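Local coordinates for protein 4-hydroxy-3-methylbut-2-enyl diphosphate reductase (Aquifex aeolicus, PDB 3DNF) that reduces (E)-4-hydroxy-3-methylbut-2-enyl diphosphate to isopentenyl and dimethylallyl diphosphate at an iron-sulfur cluster, the last step of the non-mevalonate isoprenoid pathway, at residues 4-7 and 8-12; 204-207 and 208-212. All blocks are in the same frame, centred on the assembly; numbering follows the deposited sequence.

Interaction 1. Residues 4-7 and 8-12; sequences IIIA and EHAGF
I6 turns its CG1 branch anti to its own carbonyl carbon (chi1 -61°), which swings the other branch, CG2, onward along the chain to where A10 comes round. The two methyls touch there, I6 CG2 lying 3.9 Å from A10 CB, while the I6 side chain also packs on I271, E272 and K275 of helix 268-281. What carries A10 back is a type II beta turn from A7 to A10. H9 takes its third position with a positive phi of 75°, unusual for a residue with a side chain. The turn is closed by A10 N, which gives its hydrogen to A7 O over 3.2 Å at an N-H...O angle of 157°; the donor stands well above the carbonyl plane of A7. The methyl of A10 also rests 3.4 Å from A7 O, so this carbonyl oxygen meets both the amide and the methyl of the same residue. On the other flank of the turn, E8 holds its chain extended past CG, and E8 CG sits over one face of the H9 imidazole, 3.9 Å above the plane and displaced toward the rim. E8 O accepts a hydrogen bond from S202 OG, tying the turn to helix 195-206, and the A7 methyl packs on the same helix. G11 follows with a positive phi, in a backbone shape where any CB would collide with the carbonyl oxygen of A10, which accounts for the glycine. The turn thus takes the chain off the C-terminal end of edge strand 3-6 of a parallel alpha/beta sheet and into the loop before helix 14-26. That loop runs toward the iron-sulfur site, with the H9 side chain about 10 Å from the bound cluster.

Interaction 2. Residues 204-207 and 208-212; sequences KKLA and PEVDV
L206 and E209 meet at the C-terminal end of helix 195-206, where the chain turns out of the helix through P208 and heads for strand 212-216, a helix-to-strand connection of an open alpha/beta lobe. The hydrogen bonding is spare. E209 N donates to L206 O over 2.9 Å with an N-H...O angle of 148°, standing above the carbonyl plane, and P208, having no N-H, cannot bond back to the helix. A207 O, by contrast, accepts from N235 ND2.

A polar group also meets a methyl: the extended E209 chain crosses L206 at about a right angle, its carboxylate OE2 4.0 Å from L206 CD1 with no bond between them.

Apolar packing does the rest. V210 puts CG1 anti to its carbonyl carbon (chi1 -62°), which sets that methyl 3.8 Å from L206 CD1; the two side chains meet at a slant. Its other methyl, CG2, rests 3.6 Å from both L206 O and A207 O. With an alanine here both methyls would go, and L206 CD1 would probably lack its neighbour on this side, opening a gap beside I5 of strand 3-6.

The proline ring lies against the helix end, its CD 3.3 Å from K204 O, and the junction is tight at A207 CB, which sits only 3.4 Å from P208 CD.

Overall arrangement
Both interactions are local turns at the margins of regular elements in one lobe: interaction 1 closes the end of strand 3-6, interaction 2 the end of helix 195-206. Each has a single backbone hydrogen bond, but the first completes a type II turn whereas the second follows a proline at a helix end. Each mixes buried residues with exposed ones: A7 and A10 are buried in 4-12, L206, A207 and V210 in 204-212, while E8, P208 and E209 are exposed. The two meet directly: I5 CG2 packs on L206 CD1 at 3.6 Å, and A7 CB on L206 CD2 at 3.7 Å, joining the edge strand and the turn after it to the helix. Interaction 1 lies nearer the cluster.

Interaction 1. Residues 4-7 and 8-12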
ATOM      1  N   ILE B   4       3.612  17.610 -39.914  1.00 57.03           N
ATOM      2  CA  ILE B   4       4.441  17.322 -38.736  1.00 54.06           C
ATOM      3  C   ILE B   4       3.638  17.575 -37.474  1.00 51.50           C
ATOM      4  O   ILE B   4       3.130  18.675 -37.275  1.00 51.57           O
ATOM      5  CB  ILE B   4       5.708  18.220 -38.668  1.00 54.42           C
ATOM      6  CG1 ILE B   4       6.199  18.623 -40.066  1.00 54.62           C
ATOM      7  CG2 ILE B   4       6.801  17.547 -37.833  1.00 54.47           C
ATOM      8  CD1 ILE B   4       5.496  19.860 -40.642  1.00 55.27           C
ATOM      9  N   ILE B   5       3.520  16.567 -36.622  1.00 48.17           N
ATOM     10  CA  ILE B   5       2.841  16.762 -35.351  1.00 45.04           C
ATOM     11  C   ILE B   5       3.785  16.524 -34.175  1.00 42.71           C
ATOM     12  O   ILE B   5       4.341  15.439 -34.004  1.00 42.14           O
ATOM     13  CB  ILE B   5       1.527  15.940 -35.234  1.00 45.15           C
ATOM     14  CG1 ILE B   5       0.851  16.183 -33.878  1.00 44.85           C
ATOM     15  CG2 ILE B   5       1.788  14.459 -35.487  1.00 45.87           C
ATOM     16  CD1 ILE B   5      -0.637  15.892 -33.842  1.00 45.31           C
ATOM     17  N   ILE B   6       3.973  17.572 -33.386  1.00 40.09           N
ATOM     18  CA  ILE B   6       4.729  17.470 -32.142  1.00 37.68           C
ATOM     19  C   ILE B   6       3.779  16.938 -31.077  1.00 36.55           C
ATOM     20  O   ILE B   6       2.728  17.531 -30.822  1.00 36.01           O
ATOM     21  CB  ILE B   6       5.357  18.828 -31.724  1.00 37.50           C
ATOM     22  CG1 ILE B   6       6.330  19.308 -32.805  1.00 36.95           C
ATOM     23  CG2 ILE B   6       6.075  18.705 -30.367  1.00 35.84           C
ATOM     24  CD1 ILE B   6       6.722  20.760 -32.690  1.00 37.54           C
ATOM     25  N   ALA B   7       4.141  15.798 -30.493  1.00 35.21           N
ATOM     26  CA  ALA B   7       3.332  15.148 -29.464  1.00 33.90           C
ATOM     27  C   ALA B   7       3.116  16.071 -28.271  1.00 33.45           C
ATOM     28  O   ALA B   7       4.013  16.823 -27.873  1.00 31.86           O
ATOM     29  CB  ALA B   7       3.987  13.839 -29.012  1.00 33.83           C
ATOM     30  N   GLU B   8       1.912  16.011 -27.715  1.00 32.64           N
ATOM     31  CA  GLU B   8       1.621  16.737 -26.501  1.00 32.67           C
ATOM     32  C   GLU B   8       2.555  16.277 -25.373  1.00 32.08           C
ATOM     33  O   GLU B   8       2.830  15.078 -25.233  1.00 32.36           O
ATOM     34  CB  GLU B   8       0.169  16.543 -26.106  1.00 32.62           C
ATOM     35  CG  GLU B   8      -0.371  17.701 -25.313  1.00 34.16           C
ATOM     36  CD  GLU B   8      -1.700  17.389 -24.651  1.00 37.37           C
ATOM     37  OE1 GLU B   8      -2.353  16.406 -25.064  1.00 37.92           O
ATOM     38  OE2 GLU B   8      -2.084  18.128 -23.711  1.00 39.41           O
ATOM     39  N   HIS B   9       3.061  17.237 -24.599  1.00 31.15           N
ATOM     40  CA  HIS B   9       3.997  16.971 -23.485  1.00 30.70           C
ATOM     41  C   HIS B   9       5.443  16.628 -23.900  1.00 30.20           C
ATOM     42  O   HIS B   9       6.256  16.300 -23.025  1.00 30.77           O
ATOM     43  CB  HIS B   9       3.463  15.904 -22.509  1.00 30.48           C
ATOM     44  CG  HIS B   9       2.040  16.115 -22.106  1.00 31.74           C
ATOM     45  ND1 HIS B   9       1.631  17.207 -21.369  1.00 33.15           N
ATOM     46  CD2 HIS B   9       0.924  15.391 -22.360  1.00 31.74           C
ATOM     47  CE1 HIS B   9       0.322  17.144 -21.190  1.00 31.87           C
ATOM     48  NE2 HIS B   9      -0.127  16.048 -21.772  1.00 31.80           N
ATOM     49  N   ALA B  10       5.770  16.732 -25.198  1.00 29.89           N
ATOM     50  CA  ALA B  10       7.166  16.585 -25.637  1.00 29.56           C
ATOM     51  C   ALA B  10       8.056  17.570 -24.853  1.00 30.14           C
ATOM     52  O   ALA B  10       7.710  18.752 -24.706  1.00 29.90           O
ATOM     53  CB  ALA B  10       7.308  16.807 -27.153  1.00 29.11           C
ATOM     54  N   GLY B  11       9.156  17.072 -24.297  1.00 29.68           N
ATOM     55  CA  GLY B  11      10.172  17.951 -23.732  1.00 29.46           C
ATOM     56  C   GLY B  11       9.953  18.236 -22.272  1.00 30.52           C
ATOM     57  O   GLY B  11       9.464  17.366 -21.529  1.00 30.05           O
ATOM     58  N   PHE B  12      10.331  19.463 -21.860  1.00 29.47           N
ATOM     59  CA  PHE B  12      10.376  19.870 -20.444  1.00 29.26           C
ATOM     60  C   PHE B  12       9.006  19.733 -19.798  1.00 27.88           C
ATOM     61  O   PHE B  12       7.979  20.096 -20.378  1.00 27.89           O
ATOM     62  CB  PHE B  12      10.755  21.371 -20.269  1.00 28.98           C
ATOM     63  CG  PHE B  12      12.182  21.734 -20.613  1.00 28.19           C
ATOM     64  CD1 PHE B  12      13.155  20.773 -20.863  1.00 29.60           C
ATOM     65  CD2 PHE B  12      12.549  23.089 -20.647  1.00 29.29           C
ATOM     66  CE1 PHE B  12      14.468  21.145 -21.166  1.00 31.62           C
ATOM     67  CE2 PHE B  12      13.845  23.472 -20.940  1.00 26.70           C
ATOM     68  CZ  PHE B  12      14.807  22.496 -21.199  1.00 29.53           C
TER

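Interaction 2. Residues 204-207 and 208-212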
ATOM      1  N   LYS B 204       2.412   6.987 -26.989  1.00 33.77           N
ATOM      2  CA  LYS B 204       1.576   5.803 -27.236  1.00 33.80           C
ATOM      3  C   LYS B 204       0.442   6.076 -28.224  1.00 33.77           C
ATOM      4  O   LYS B 204       0.193   5.267 -29.117  1.00 33.76           O
ATOM      5  CB  LYS B 204       0.988   5.249 -25.935  1.00 34.05           C
ATOM      6  CG  LYS B 204       1.937   4.399 -25.114  1.00 34.70           C
ATOM      7  CD  LYS B 204       1.221   3.184 -24.527  1.00 37.30           C
ATOM      8  CE  LYS B 204       2.094   2.429 -23.523  1.00 37.99           C
ATOM      9  NZ  LYS B 204       2.310   3.208 -22.273  1.00 38.38           N
ATOM     10  N   LYS B 205      -0.237   7.207 -28.053  1.00 33.52           N
ATOM     11  CA  LYS B 205      -1.355   7.570 -28.916  1.00 33.38           C
ATOM     12  C   LYS B 205      -0.893   8.038 -30.301  1.00 32.95           C
ATOM     13  O   LYS B 205      -1.544   7.744 -31.310  1.00 32.85           O
ATOM     14  CB  LYS B 205      -2.234   8.637 -28.259  1.00 33.47           C
ATOM     15  CG  LYS B 205      -3.019   8.152 -27.039  1.00 33.94           C
ATOM     16  CD  LYS B 205      -4.102   9.156 -26.599  1.00 34.20           C
ATOM     17  CE  LYS B 205      -3.539  10.548 -26.233  1.00 35.31           C
ATOM     18  NZ  LYS B 205      -2.806  10.634 -24.924  1.00 37.53           N
ATOM     19  N   LEU B 206       0.229   8.752 -30.354  1.00 32.33           N
ATOM     20  CA  LEU B 206       0.705   9.295 -31.622  1.00 31.94           C
ATOM     21  C   LEU B 206       1.408   8.251 -32.499  1.00 32.04           C
ATOM     22  O   LEU B 206       1.219   8.236 -33.726  1.00 31.93           O
ATOM     23  CB  LEU B 206       1.586  10.533 -31.405  1.00 31.77           C
ATOM     24  CG  LEU B 206       1.870  11.409 -32.637  1.00 31.78           C
ATOM     25  CD1 LEU B 206       0.586  11.867 -33.335  1.00 30.11           C
ATOM     26  CD2 LEU B 206       2.749  12.613 -32.296  1.00 30.94           C
ATOM     27  N   ALA B 207       2.184   7.366 -31.870  1.00 32.02           N
ATOM     28  CA  ALA B 207       2.998   6.371 -32.595  1.00 32.03           C
ATOM     29  C   ALA B 207       2.324   5.659 -33.795  1.00 31.91           C
ATOM     30  O   ALA B 207       2.858   5.708 -34.901  1.00 31.94           O
ATOM     31  CB  ALA B 207       3.629   5.354 -31.632  1.00 32.24           C
ATOM     32  N   PRO B 208       1.164   4.999 -33.586  1.00 31.97           N
ATOM     33  CA  PRO B 208       0.548   4.266 -34.709  1.00 31.71           C
ATOM     34  C   PRO B 208      -0.206   5.155 -35.712  1.00 31.62           C
ATOM     35  O   PRO B 208      -0.629   4.683 -36.767  1.00 31.89           O
ATOM     36  CB  PRO B 208      -0.426   3.297 -34.007  1.00 31.74           C
ATOM     37  CG  PRO B 208      -0.187   3.475 -32.510  1.00 31.49           C
ATOM     38  CD  PRO B 208       0.365   4.848 -32.357  1.00 32.15           C
ATOM     39  N   GLU B 209      -0.341   6.433 -35.380  1.00 31.65           N
ATOM     40  CA  GLU B 209      -1.168   7.384 -36.110  1.00 31.76           C
ATOM     41  C   GLU B 209      -0.329   8.221 -37.092  1.00 31.40           C
ATOM     42  O   GLU B 209      -0.830   9.174 -37.696  1.00 31.40           O
ATOM     43  CB  GLU B 209      -1.845   8.290 -35.076  1.00 31.93           C
ATOM     44  CG  GLU B 209      -3.167   8.917 -35.465  1.00 32.70           C
ATOM     45  CD  GLU B 209      -3.815   9.671 -34.300  1.00 32.66           C
ATOM     46  OE1 GLU B 209      -5.057   9.575 -34.156  1.00 34.62           O
ATOM     47  OE2 GLU B 209      -3.089  10.351 -33.530  1.00 35.07           O
ATOM     48  N   VAL B 210       0.948   7.857 -37.235  1.00 31.04           N
ATOM     49  CA  VAL B 210       1.906   8.544 -38.119  1.00 30.67           C
ATOM     50  C   VAL B 210       2.803   7.524 -38.834  1.00 30.63           C
ATOM     51  O   VAL B 210       2.900   6.369 -38.413  1.00 30.52           O
ATOM     52  CB  VAL B 210       2.817   9.585 -37.358  1.00 30.77           C
ATOM     53  CG1 VAL B 210       2.000  10.719 -36.725  1.00 30.69           C
ATOM     54  CG2 VAL B 210       3.705   8.903 -36.307  1.00 29.81           C
ATOM     55  N   ASP B 211       3.464   7.953 -39.908  1.00 30.63           N
ATOM     56  CA  ASP B 211       4.387   7.084 -40.638  1.00 30.62           C
ATOM     57  C   ASP B 211       5.735   6.902 -39.943  1.00 30.68           C
ATOM     58  O   ASP B 211       6.226   5.779 -39.819  1.00 30.96           O
ATOM     59  CB  ASP B 211       4.580   7.581 -42.069  1.00 30.83           C
ATOM     60  CG  ASP B 211       3.313   7.340 -42.920  1.00 30.88           C
ATOM     61  OD1 ASP B 211       2.859   6.042 -42.904  1.00 30.70           O
ATOM     62  OD2 ASP B 211       2.761   8.444 -43.597  1.00 32.30           O
ATOM     63  N   VAL B 212       6.327   8.003 -39.490  1.00 30.61           N
ATOM     64  CA  VAL B 212       7.608   7.952 -38.789  1.00 30.35           C
ATOM     65  C   VAL B 212       7.483   8.681 -37.470  1.00 30.05           C
ATOM     66  O   VAL B 212       6.826   9.720 -37.389  1.00 29.98           O
ATOM     67  CB  VAL B 212       8.776   8.564 -39.627  1.00 30.78           C
ATOM     68  CG1 VAL B 212       8.335   9.838 -40.345  1.00 32.06           C
ATOM     69  CG2 VAL B 212      10.011   8.853 -38.757  1.00 30.39           C
TER